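Local atomic coordinates of endo-1,3-beta-glucanase, family GH16 (Zobellia galactanivorans, PDB entry 4BPZ), a protein that probably hydrolyses internal beta-1,3 linkages in glucans such as algal laminarin, acting through this calcium-binding catalytic module of glycoside hydrolase family 16. Residues Gly62-Ala68 and Asp244-Asp250; Ala102-Ser106 and Asn181-Ser185; Leu47-Arg53 and Lys80-Arg86. The protein carries 1 engineered substitution. All coordinates share one frame; numbering follows the deposited sequence.

Interaction 1. Residues Gly62-Ala68 and Asp244-Asp250; sequences GTLKIRA and DDIFEID. With CA (calcium ion), chain E.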
loop_
_atom_site.group_PDB
_atom_site.type_symbol
_atom_site.label_atom_id
_atom_site.label_comp_id
_atom_site.label_asym_id
_atom_site.label_seq_id
_atom_site.Cartn_x
_atom_site.Cartn_y
_atom_site.Cartn_z
ATOM N N GLY A 62 6.268 -16.508 10.743
ATOM C CA GLY A 62 5.754 -15.326 11.413
ATOM C C GLY A 62 5.644 -14.060 10.596
ATOM O O GLY A 62 5.233 -13.026 11.132
ATOM N N THR A 63 5.860 -14.100 9.263
ATOM C CA THR A 63 5.774 -12.923 8.470
ATOM C C THR A 63 5.127 -13.206 7.117
ATOM O O THR A 63 5.219 -14.329 6.530
ATOM C CB THR A 63 7.157 -12.265 8.190
ATOM O OG1 THR A 63 7.949 -13.127 7.396
ATOM C CG2 THR A 63 7.945 -11.963 9.378
ATOM N N LEU A 64 4.452 -12.181 6.584
ATOM C CA LEU A 64 3.997 -12.168 5.198
ATOM C C LEU A 64 5.138 -11.737 4.321
ATOM O O LEU A 64 5.862 -10.787 4.634
ATOM C CB LEU A 64 2.838 -11.099 5.096
ATOM C CG LEU A 64 2.448 -10.732 3.664
ATOM C CD1 LEU A 64 1.763 -11.885 2.946
ATOM C CD2 LEU A 64 1.532 -9.535 3.727
ATOM N N LYS A 65 5.294 -12.409 3.172
ATOM C CA LYS A 65 6.164 -11.915 2.137
ATOM C C LYS A 65 5.361 -11.633 0.907
ATOM O O LYS A 65 4.508 -12.460 0.480
ATOM C CB LYS A 65 7.211 -12.993 1.727
ATOM C CG LYS A 65 8.272 -13.227 2.766
ATOM C CD LYS A 65 7.831 -14.117 3.932
ATOM C CE LYS A 65 9.011 -14.695 4.664
ATOM N NZ LYS A 65 8.553 -15.448 5.843
ATOM N N ILE A 66 5.588 -10.447 0.307
ATOM C CA ILE A 66 5.181 -10.170 -1.064
ATOM C C ILE A 66 6.482 -10.207 -1.875
ATOM O O ILE A 66 7.507 -9.662 -1.437
ATOM C CB ILE A 66 4.484 -8.777 -1.199
ATOM C CG1 ILE A 66 3.186 -8.862 -0.378
ATOM C CG2 ILE A 66 4.243 -8.460 -2.651
ATOM C CD1 ILE A 66 2.516 -7.454 -0.203
ATOM N N ARG A 67 6.442 -10.909 -3.008
ATOM C CA ARG A 67 7.672 -11.157 -3.804
ATOM C C ARG A 67 7.407 -10.761 -5.210
ATOM O O ARG A 67 6.482 -11.262 -5.872
ATOM C CB ARG A 67 8.028 -12.635 -3.644
ATOM C CG ARG A 67 9.250 -13.035 -4.521
ATOM C CD ARG A 67 9.857 -14.349 -4.129
ATOM N NE ARG A 67 8.845 -15.417 -4.132
ATOM C CZ ARG A 67 8.902 -16.544 -3.405
ATOM N NH1 ARG A 67 9.985 -16.793 -2.650
ATOM N NH2 ARG A 67 7.865 -17.373 -3.440
ATOM N N ALA A 68 8.252 -9.838 -5.714
ATOM C CA ALA A 68 8.239 -9.429 -7.115
ATOM C C ALA A 68 9.283 -10.259 -7.860
ATOM O O ALA A 68 10.389 -10.473 -7.332
ATOM C CB ALA A 68 8.576 -7.975 -7.220
ATOM N N ASP A 244 14.455 -11.421 -8.298
ATOM C CA ASP A 244 13.282 -11.315 -7.441
ATOM C C ASP A 244 13.647 -10.502 -6.224
ATOM O O ASP A 244 14.826 -10.282 -5.911
ATOM C CB ASP A 244 12.733 -12.691 -7.102
ATOM C CG ASP A 244 13.841 -13.617 -6.634
ATOM O OD1 ASP A 244 14.410 -13.417 -5.586
ATOM O OD2 ASP A 244 14.196 -14.582 -7.460
ATOM N N ASP A 245 12.640 -10.018 -5.480
ATOM C CA ASP A 245 12.886 -9.350 -4.201
ATOM C C ASP A 245 11.641 -9.420 -3.358
ATOM O O ASP A 245 10.517 -9.593 -3.906
ATOM C CB ASP A 245 13.306 -7.889 -4.366
ATOM C CG ASP A 245 14.184 -7.391 -3.262
ATOM O OD1 ASP A 245 14.562 -8.167 -2.355
ATOM O OD2 ASP A 245 14.504 -6.183 -3.292
ATOM N N ILE A 246 11.793 -9.255 -2.059
ATOM C CA ILE A 246 10.746 -9.408 -1.070
ATOM C C ILE A 246 10.498 -8.158 -0.257
ATOM O O ILE A 246 11.397 -7.468 0.142
ATOM C CB ILE A 246 11.063 -10.626 -0.143
ATOM C CG1 ILE A 246 10.758 -11.943 -0.873
ATOM C CG2 ILE A 246 10.332 -10.572 1.198
ATOM C CD1 ILE A 246 11.333 -13.210 -0.187
ATOM N N PHE A 247 9.213 -7.948 0.048
ATOM C CA PHE A 247 8.690 -6.988 1.050
ATOM C C PHE A 247 8.130 -7.837 2.182
ATOM O O PHE A 247 7.217 -8.632 1.924
ATOM C CB PHE A 247 7.595 -6.218 0.327
ATOM C CG PHE A 247 6.884 -5.108 1.070
ATOM C CD1 PHE A 247 7.300 -4.602 2.286
ATOM C CD2 PHE A 247 5.735 -4.567 0.487
ATOM C CE1 PHE A 247 6.577 -3.589 2.909
ATOM C CE2 PHE A 247 5.034 -3.566 1.095
ATOM C CZ PHE A 247 5.476 -3.065 2.279
ATOM N N GLU A 248 8.733 -7.791 3.341
ATOM C CA GLU A 248 8.422 -8.687 4.429
ATOM C C GLU A 248 7.714 -7.915 5.531
ATOM O O GLU A 248 8.231 -6.934 6.063
ATOM C CB GLU A 248 9.706 -9.301 4.975
ATOM C CG GLU A 248 9.398 -10.340 6.004
ATOM C CD GLU A 248 10.600 -11.049 6.587
ATOM O OE1 GLU A 248 11.714 -10.526 6.462
ATOM O OE2 GLU A 248 10.422 -12.112 7.193
ATOM N N ILE A 249 6.520 -8.385 5.882
ATOM C CA ILE A 249 5.655 -7.684 6.847
ATOM C C ILE A 249 5.415 -8.587 8.046
ATOM O O ILE A 249 4.847 -9.680 7.953
ATOM C CB ILE A 249 4.318 -7.286 6.124
ATOM C CG1 ILE A 249 4.657 -6.264 5.061
ATOM C CG2 ILE A 249 3.354 -6.756 7.158
ATOM C CD1 ILE A 249 3.576 -6.075 4.127
ATOM N N ASP A 250 5.873 -8.155 9.205
ATOM C CA ASP A 250 5.694 -8.917 10.460
ATOM C C ASP A 250 4.254 -8.874 10.939
ATOM O O ASP A 250 3.691 -9.874 11.390
ATOM C CB ASP A 250 6.678 -8.338 11.490
ATOM C CG ASP A 250 6.670 -9.113 12.785
ATOM O OD1 ASP A 250 6.319 -10.314 12.809
ATOM O OD2 ASP A 250 7.041 -8.480 13.807
HETATM CA CA CA E . 4.408 -11.719 12.780
HETATM O O HOH W 1 3.716 -10.611 14.787
#

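Interaction 2. Residues Ala102-Ser106 and Asn181-Ser185; sequences AKLPS and NASGS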
loop_
_atom_site.group_PDB
_atom_site.type_symbol
_atom_site.label_atom_id
_atom_site.label_comp_id
_atom_site.label_asym_id
_atom_site.label_seq_id
_atom_site.Cartn_x
_atom_site.Cartn_y
_atom_site.Cartn_z
ATOM N N ALA A 102 7.750 -3.830 9.064
ATOM C CA ALA A 102 8.182 -4.429 7.821
ATOM C C ALA A 102 9.646 -4.168 7.530
ATOM O O ALA A 102 10.238 -3.237 8.029
ATOM C CB ALA A 102 7.351 -3.797 6.642
ATOM N N LYS A 103 10.163 -5.012 6.620
ATOM C CA LYS A 103 11.440 -4.880 5.936
ATOM C C LYS A 103 11.134 -4.670 4.480
ATOM O O LYS A 103 10.302 -5.382 3.898
ATOM C CB LYS A 103 12.314 -6.123 6.102
ATOM C CG LYS A 103 12.965 -6.213 7.475
ATOM C CD LYS A 103 13.784 -7.512 7.591
ATOM C CE LYS A 103 14.274 -7.679 8.971
ATOM N NZ LYS A 103 15.193 -8.900 8.996
ATOM N N LEU A 104 11.791 -3.678 3.858
ATOM C CA LEU A 104 11.491 -3.257 2.488
ATOM C C LEU A 104 12.388 -3.953 1.464
ATOM O O LEU A 104 13.539 -4.323 1.815
ATOM C CB LEU A 104 11.567 -1.713 2.348
ATOM C CG LEU A 104 10.745 -0.959 3.363
ATOM C CD1 LEU A 104 10.829 0.521 3.067
ATOM C CD2 LEU A 104 9.316 -1.405 3.465
ATOM N N PRO A 105 11.993 -4.040 0.206
ATOM C CA PRO A 105 12.913 -4.571 -0.815
ATOM C C PRO A 105 14.148 -3.687 -0.923
ATOM O O PRO A 105 14.068 -2.448 -0.883
ATOM C CB PRO A 105 12.051 -4.524 -2.099
ATOM C CG PRO A 105 10.648 -4.350 -1.635
ATOM C CD PRO A 105 10.630 -3.788 -0.271
ATOM N N SER A 106 15.291 -4.312 -1.163
ATOM C CA SER A 106 16.542 -3.543 -1.372
ATOM C C SER A 106 16.852 -3.235 -2.803
ATOM O O SER A 106 17.712 -2.362 -3.030
ATOM C CB SER A 106 17.759 -4.377 -0.809
ATOM O OG SER A 106 17.894 -5.570 -1.520
ATOM N N ASN A 181 19.056 1.144 6.717
ATOM C CA ASN A 181 18.865 -0.288 6.664
ATOM C C ASN A 181 17.398 -0.678 6.560
ATOM O O ASN A 181 16.931 -1.539 7.280
ATOM C CB ASN A 181 19.533 -0.940 7.908
ATOM C CG ASN A 181 19.784 -2.439 7.719
ATOM O OD1 ASN A 181 19.641 -2.993 6.602
ATOM N ND2 ASN A 181 20.111 -3.109 8.798
ATOM N N ALA A 182 16.696 -0.080 5.570
ATOM C CA ALA A 182 15.283 -0.396 5.428
ATOM C C ALA A 182 15.029 -1.828 5.103
ATOM O O ALA A 182 13.933 -2.334 5.382
ATOM C CB ALA A 182 14.705 0.522 4.353
ATOM N N SER A 183 15.974 -2.488 4.428
ATOM C CA SER A 183 15.809 -3.843 3.950
ATOM C C SER A 183 16.298 -4.867 4.971
ATOM O O SER A 183 15.780 -5.995 4.994
ATOM C CB SER A 183 16.443 -4.046 2.562
ATOM O OG SER A 183 17.830 -3.987 2.632
ATOM N N GLY A 184 17.199 -4.521 5.874
ATOM C CA GLY A 184 17.757 -5.509 6.790
ATOM C C GLY A 184 17.265 -5.389 8.215
ATOM O O GLY A 184 17.594 -6.251 8.995
ATOM N N SER A 185 16.484 -4.355 8.490
ATOM C CA SER A 185 16.044 -4.132 9.869
ATOM C C SER A 185 14.534 -3.801 9.743
ATOM O O SER A 185 14.116 -2.990 8.911
ATOM C CB SER A 185 16.701 -2.877 10.472
ATOM O OG SER A 185 16.300 -2.659 11.858
HETATM O O HOH W 2 11.988 -1.365 7.118
#

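Interaction 3. Residues Leu47-Arg53 and Lys80-Arg86; sequences LQHYTNR and KDYTSAR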
loop_
_atom_site.group_PDB
_atom_site.type_symbol
_atom_site.label_atom_id
_atom_site.label_comp_id
_atom_site.label_asym_id
_atom_site.label_seq_id
_atom_site.Cartn_x
_atom_site.Cartn_y
_atom_site.Cartn_z
ATOM N N LEU A 47 5.222 -1.997 -14.611
ATOM C CA LEU A 47 5.574 -3.065 -15.536
ATOM C C LEU A 47 5.132 -4.416 -15.122
ATOM O O LEU A 47 5.365 -5.373 -15.824
ATOM C CB LEU A 47 7.113 -3.043 -15.747
ATOM C CG LEU A 47 7.595 -1.728 -16.428
ATOM C CD1 LEU A 47 9.098 -1.786 -16.652
ATOM C CD2 LEU A 47 6.940 -1.540 -17.787
ATOM N N GLN A 48 4.467 -4.574 -13.972
ATOM C CA GLN A 48 4.090 -5.872 -13.417
ATOM C C GLN A 48 2.660 -6.268 -13.750
ATOM O O GLN A 48 1.766 -5.401 -13.927
ATOM C CB GLN A 48 4.282 -5.993 -11.898
ATOM C CG GLN A 48 3.201 -5.292 -11.042
ATOM C CD GLN A 48 3.140 -3.816 -11.199
ATOM O OE1 GLN A 48 2.021 -3.212 -11.124
ATOM N NE2 GLN A 48 4.216 -3.163 -11.388
ATOM N N HIS A 49 2.388 -7.571 -13.686
ATOM C CA HIS A 49 1.077 -8.106 -13.322
ATOM C C HIS A 49 1.071 -8.485 -11.861
ATOM O O HIS A 49 2.078 -8.863 -11.291
ATOM C CB HIS A 49 0.724 -9.344 -14.137
ATOM C CG HIS A 49 0.048 -9.040 -15.446
ATOM N ND1 HIS A 49 -1.014 -8.250 -15.541
ATOM C CD2 HIS A 49 0.327 -9.496 -16.728
ATOM C CE1 HIS A 49 -1.374 -8.173 -16.835
ATOM N NE2 HIS A 49 -0.565 -8.951 -17.537
ATOM N N TYR A 50 -0.116 -8.380 -11.285
ATOM C CA TYR A 50 -0.361 -8.858 -9.922
ATOM C C TYR A 50 -1.101 -10.190 -9.962
ATOM O O TYR A 50 -1.971 -10.379 -10.783
ATOM C CB TYR A 50 -1.148 -7.807 -9.128
ATOM C CG TYR A 50 -0.332 -6.581 -8.784
ATOM C CD1 TYR A 50 0.852 -6.689 -8.049
ATOM C CD2 TYR A 50 -0.769 -5.298 -9.123
ATOM C CE1 TYR A 50 1.575 -5.576 -7.675
ATOM C CE2 TYR A 50 -0.054 -4.175 -8.760
ATOM C CZ TYR A 50 1.114 -4.315 -8.021
ATOM O OH TYR A 50 1.833 -3.207 -7.620
ATOM N N THR A 51 -0.683 -11.129 -9.104
ATOM C CA THR A 51 -1.267 -12.498 -9.127
ATOM C C THR A 51 -1.563 -12.868 -7.706
ATOM O O THR A 51 -1.073 -12.288 -6.732
ATOM C CB THR A 51 -0.371 -13.548 -9.817
ATOM O OG1 THR A 51 0.471 -14.207 -8.859
ATOM C CG2 THR A 51 0.371 -13.000 -10.993
ATOM N N ASN A 52 -2.359 -13.967 -7.574
ATOM C CA ASN A 52 -2.631 -14.501 -6.243
ATOM C C ASN A 52 -1.879 -15.783 -5.962
ATOM O O ASN A 52 -2.234 -16.535 -5.065
ATOM C CB ASN A 52 -4.137 -14.670 -5.951
ATOM C CG ASN A 52 -4.758 -15.846 -6.642
ATOM O OD1 ASN A 52 -5.928 -16.274 -6.244
ATOM N ND2 ASN A 52 -4.141 -16.424 -7.542
ATOM N N ARG A 53 -0.796 -16.036 -6.713
ATOM C CA ARG A 53 -0.040 -17.248 -6.594
ATOM C C ARG A 53 0.935 -17.227 -5.482
ATOM O O ARG A 53 1.411 -16.158 -5.036
ATOM C CB ARG A 53 0.714 -17.539 -7.908
ATOM C CG ARG A 53 -0.122 -17.541 -9.167
ATOM C CD ARG A 53 0.789 -17.685 -10.342
ATOM N NE ARG A 53 1.675 -16.521 -10.375
ATOM C CZ ARG A 53 2.866 -16.465 -10.972
ATOM N NH1 ARG A 53 3.315 -17.437 -11.738
ATOM N NH2 ARG A 53 3.652 -15.406 -10.785
ATOM N N LYS A 80 3.228 -9.267 -19.385
ATOM C CA LYS A 80 4.152 -8.386 -18.703
ATOM C C LYS A 80 5.385 -9.209 -18.360
ATOM O O LYS A 80 5.389 -10.449 -18.403
ATOM C CB LYS A 80 3.530 -7.820 -17.401
ATOM C CG LYS A 80 2.309 -6.973 -17.608
ATOM C CD LYS A 80 2.655 -5.645 -18.324
ATOM C CE LYS A 80 1.382 -4.836 -18.607
ATOM N NZ LYS A 80 1.602 -3.740 -19.523
ATOM N N ASP A 81 6.440 -8.480 -18.002
ATOM C CA ASP A 81 7.760 -9.100 -17.751
ATOM C C ASP A 81 8.045 -9.310 -16.264
ATOM O O ASP A 81 9.102 -9.849 -15.922
ATOM C CB ASP A 81 8.856 -8.169 -18.299
ATOM C CG ASP A 81 8.838 -8.084 -19.797
ATOM O OD1 ASP A 81 8.279 -9.011 -20.444
ATOM O OD2 ASP A 81 9.386 -7.089 -20.324
ATOM N N TYR A 82 7.138 -8.895 -15.359
ATOM C CA TYR A 82 7.295 -9.034 -13.935
ATOM C C TYR A 82 5.981 -9.464 -13.343
ATOM O O TYR A 82 4.917 -9.053 -13.837
ATOM C CB TYR A 82 7.745 -7.724 -13.235
ATOM C CG TYR A 82 9.023 -7.175 -13.836
ATOM C CD1 TYR A 82 8.953 -6.310 -14.957
ATOM C CD2 TYR A 82 10.260 -7.561 -13.385
ATOM C CE1 TYR A 82 10.128 -5.880 -15.603
ATOM C CE2 TYR A 82 11.469 -7.124 -13.989
ATOM C CZ TYR A 82 11.366 -6.282 -15.077
ATOM O OH TYR A 82 12.531 -5.891 -15.681
ATOM N N THR A 83 6.047 -10.156 -12.231
ATOM C CA THR A 83 4.841 -10.474 -11.407
ATOM C C THR A 83 5.078 -10.040 -9.996
ATOM O O THR A 83 6.238 -9.953 -9.503
ATOM C CB THR A 83 4.564 -12.027 -11.458
ATOM O OG1 THR A 83 5.680 -12.686 -10.902
ATOM C CG2 THR A 83 4.239 -12.498 -12.821
ATOM N N SER A 84 3.996 -9.745 -9.279
ATOM C CA SER A 84 4.042 -9.335 -7.890
ATOM C C SER A 84 2.653 -9.622 -7.283
ATOM O O SER A 84 1.846 -10.319 -7.903
ATOM C CB SER A 84 4.463 -7.875 -7.810
ATOM O OG SER A 84 4.672 -7.482 -6.497
ATOM N N ALA A 85 2.406 -9.066 -6.102
ATOM C CA ALA A 85 1.075 -9.170 -5.489
ATOM C C ALA A 85 0.671 -7.799 -4.984
ATOM O O ALA A 85 1.489 -6.953 -4.617
ATOM C CB ALA A 85 1.047 -10.179 -4.367
ATOM N N ARG A 86 -0.662 -7.623 -4.979
ATOM C CA ARG A 86 -1.334 -6.392 -4.516
ATOM C C ARG A 86 -2.525 -6.862 -3.626
ATOM O O ARG A 86 -3.523 -7.345 -4.178
ATOM C CB ARG A 86 -1.797 -5.524 -5.702
ATOM C CG ARG A 86 -2.553 -4.283 -5.315
ATOM C CD ARG A 86 -2.631 -3.380 -6.525
ATOM N NE ARG A 86 -3.558 -2.230 -6.310
ATOM C CZ ARG A 86 -3.337 -1.005 -6.777
ATOM N NH1 ARG A 86 -2.174 -0.618 -7.239
ATOM N NH2 ARG A 86 -4.352 -0.113 -6.688
HETATM O O HOH W 3 6.422 -5.626 -18.365
HETATM O O HOH W 4 0.569 -0.964 -8.133
HETATM O O HOH W 5 -2.281 -9.708 -6.195
#

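Interaction 1. Residues Gly62-Ala68 and Asp244-Asp250
L64 and I66 each exchange a pair of backbone hydrogen bonds with I249 and F247, and A68 does so with D245, zipping two antiparallel strands together. The buried face is tight: L64 CD2 runs alongside I249 CD1 at 4.0 Å, and that I249 methyl rests over the rim of the F247 ring. The other face, with K65, R67, I246 and E248, is partly open to solvent and has looser contacts, among them I246 CG2 on K65 CG, and a polar link at one end. E248 CG, anti to the backbone N (chi1 -174°), leads an extended chain to T63, whose OG1 donates to the anti lone pair of E248 OE2 at 2.7 Å. T63 OG1 also accepts at 2.9 Å from K65 NZ, which is also hydrogen-bonded to S60. A valine in place of T63 would probably leave E248 OE2 without this donor and K65 NZ without one acceptor. Beside this end of the pairing, G62 O binds the calcium ion at 2.3 Å; D250 O and OD1, E18, E20 and a water also bind it. Strand 57-60 pairs with strand 63-75 and strand 96-103 with 244-255, while L87, L226 and I228 pack against the buried face.

Interaction 2. Residues Ala102-Ser106 and Asn181-Ser185
K103 CG stands anti to its carbonyl carbon (chi1 -76°), and from CG the side chain is extended all the way to NZ, a straight chain that lays its methylenes along the backbone of S183, G184 and S185. K103 CG meets S185 C at 3.7 Å, CD comes to S183 O, and K103 NZ ends in contact with G184 O at 3.6 Å. S183 has OG set between its backbone N and carbonyl carbon (chi1 69°), which brings that hydroxyl beside the CB of S106 at 3.5 Å; its own CB presses against L104 O. The backbone bond between the segments is nearly straight: L104 N donates to A182 O at 3.0 Å with an angle of 178° at the hydrogen, although the donor stands above the carbonyl plane instead of on a lone pair. A water 2.8 Å from the same A182 O and 2.7 Å from A102 O lies within bonding distance of both carbonyls, but may not donate to both at the same time. Beneath this polar seam, L104 CD1 touches A182 CB at 4.1 Å, a small apolar patch in a buried position; F247 and Q148 also touch the L104 side chain. S106 and G184 lie at the exposed margin. Strand 96-103 is flanked by 187-193 (A102 with H187) and 244-255 (K103 with E248); the contact lies where it runs out into a loop and meets the loop before strand 187-193. This is loop packing in the jelly-roll beta-sandwich of the concanavalin-like GH16 fold, apart from the calcium and the bound sugar.

Interaction 3. Residues Leu47-Arg53 and Lys80-Arg86
The Y50 ring is sandwiched between aliphatic groups: R86 CB sits over the centre of one face, 3.5 Å from the centroid of the Y50 ring and 9° off its normal, while Q48 CG covers the rim of the opposite face. At the edge of the Y50 ring, near its plane, come the carbonyl carbon of S84 and a water. R86 then runs on past Y50, its CD 3.5 Å from Y50 CE2, and its guanidinium is turned 50° against the phenol. K80 CG lies over one face of the H49 ring, displaced toward its rim and 3.6 Å from the centroid; the two side chains cross at about a right angle, K80 NZ going on to S41 and H49 NE2 to S78. The R53 guanidinium has T51 OG1 and T83 OG1 at its edge, in its plane; NE donates to T51 OG1 at 3.0 Å, and E71 holds R53 NH1. T51 OG1 also accepts from R53 N, forming an ST turn just beyond the strand, and is hydrogen-bonded to N56.

Beneath these groups, strand 48-50 runs parallel to residues 82-84 of strand 82-93, a parallel pairing in the otherwise largely antiparallel GH16 jelly roll. H49 is the central link: its N donates to Y82 O and its O accepts from S84 N, while T51 N reaches S84 O at 2.9 Å.

R86 belongs to the glycan pocket. E123 forms a salt bridge with its NH2, which also makes a weak hydrogen bond to glucose O6, and Q33 holds its NE. Y50 probably helps to position R86 from the second shell: it packs on the aliphatic part of R86, and one water, 2.6 Å from Y50 OH, is weakly bonded to R86 NH1. A second water joins T51 O to R86 N.

Interactions 1 and 2 meet at strand 244-255, since E248 O probably accepts from K103 N, and interactions 1 and 3 meet where I66 and A68 pack against T83, S84 and A85 of the neighbouring strand 82-93. Interactions 2 and 3 do not touch. Interaction 3 is the most buried and reaches the glycan pocket through R86; its chemistry is CH-pi contact, parallel strand pairing and waters. Interaction 1 is antiparallel throughout, mostly apolar on one face, more polar on the other, and ends at the calcium. Interaction 2 is the smallest, lies nearer the surface and relies on one direct backbone bond, a water and an extended lysine chain.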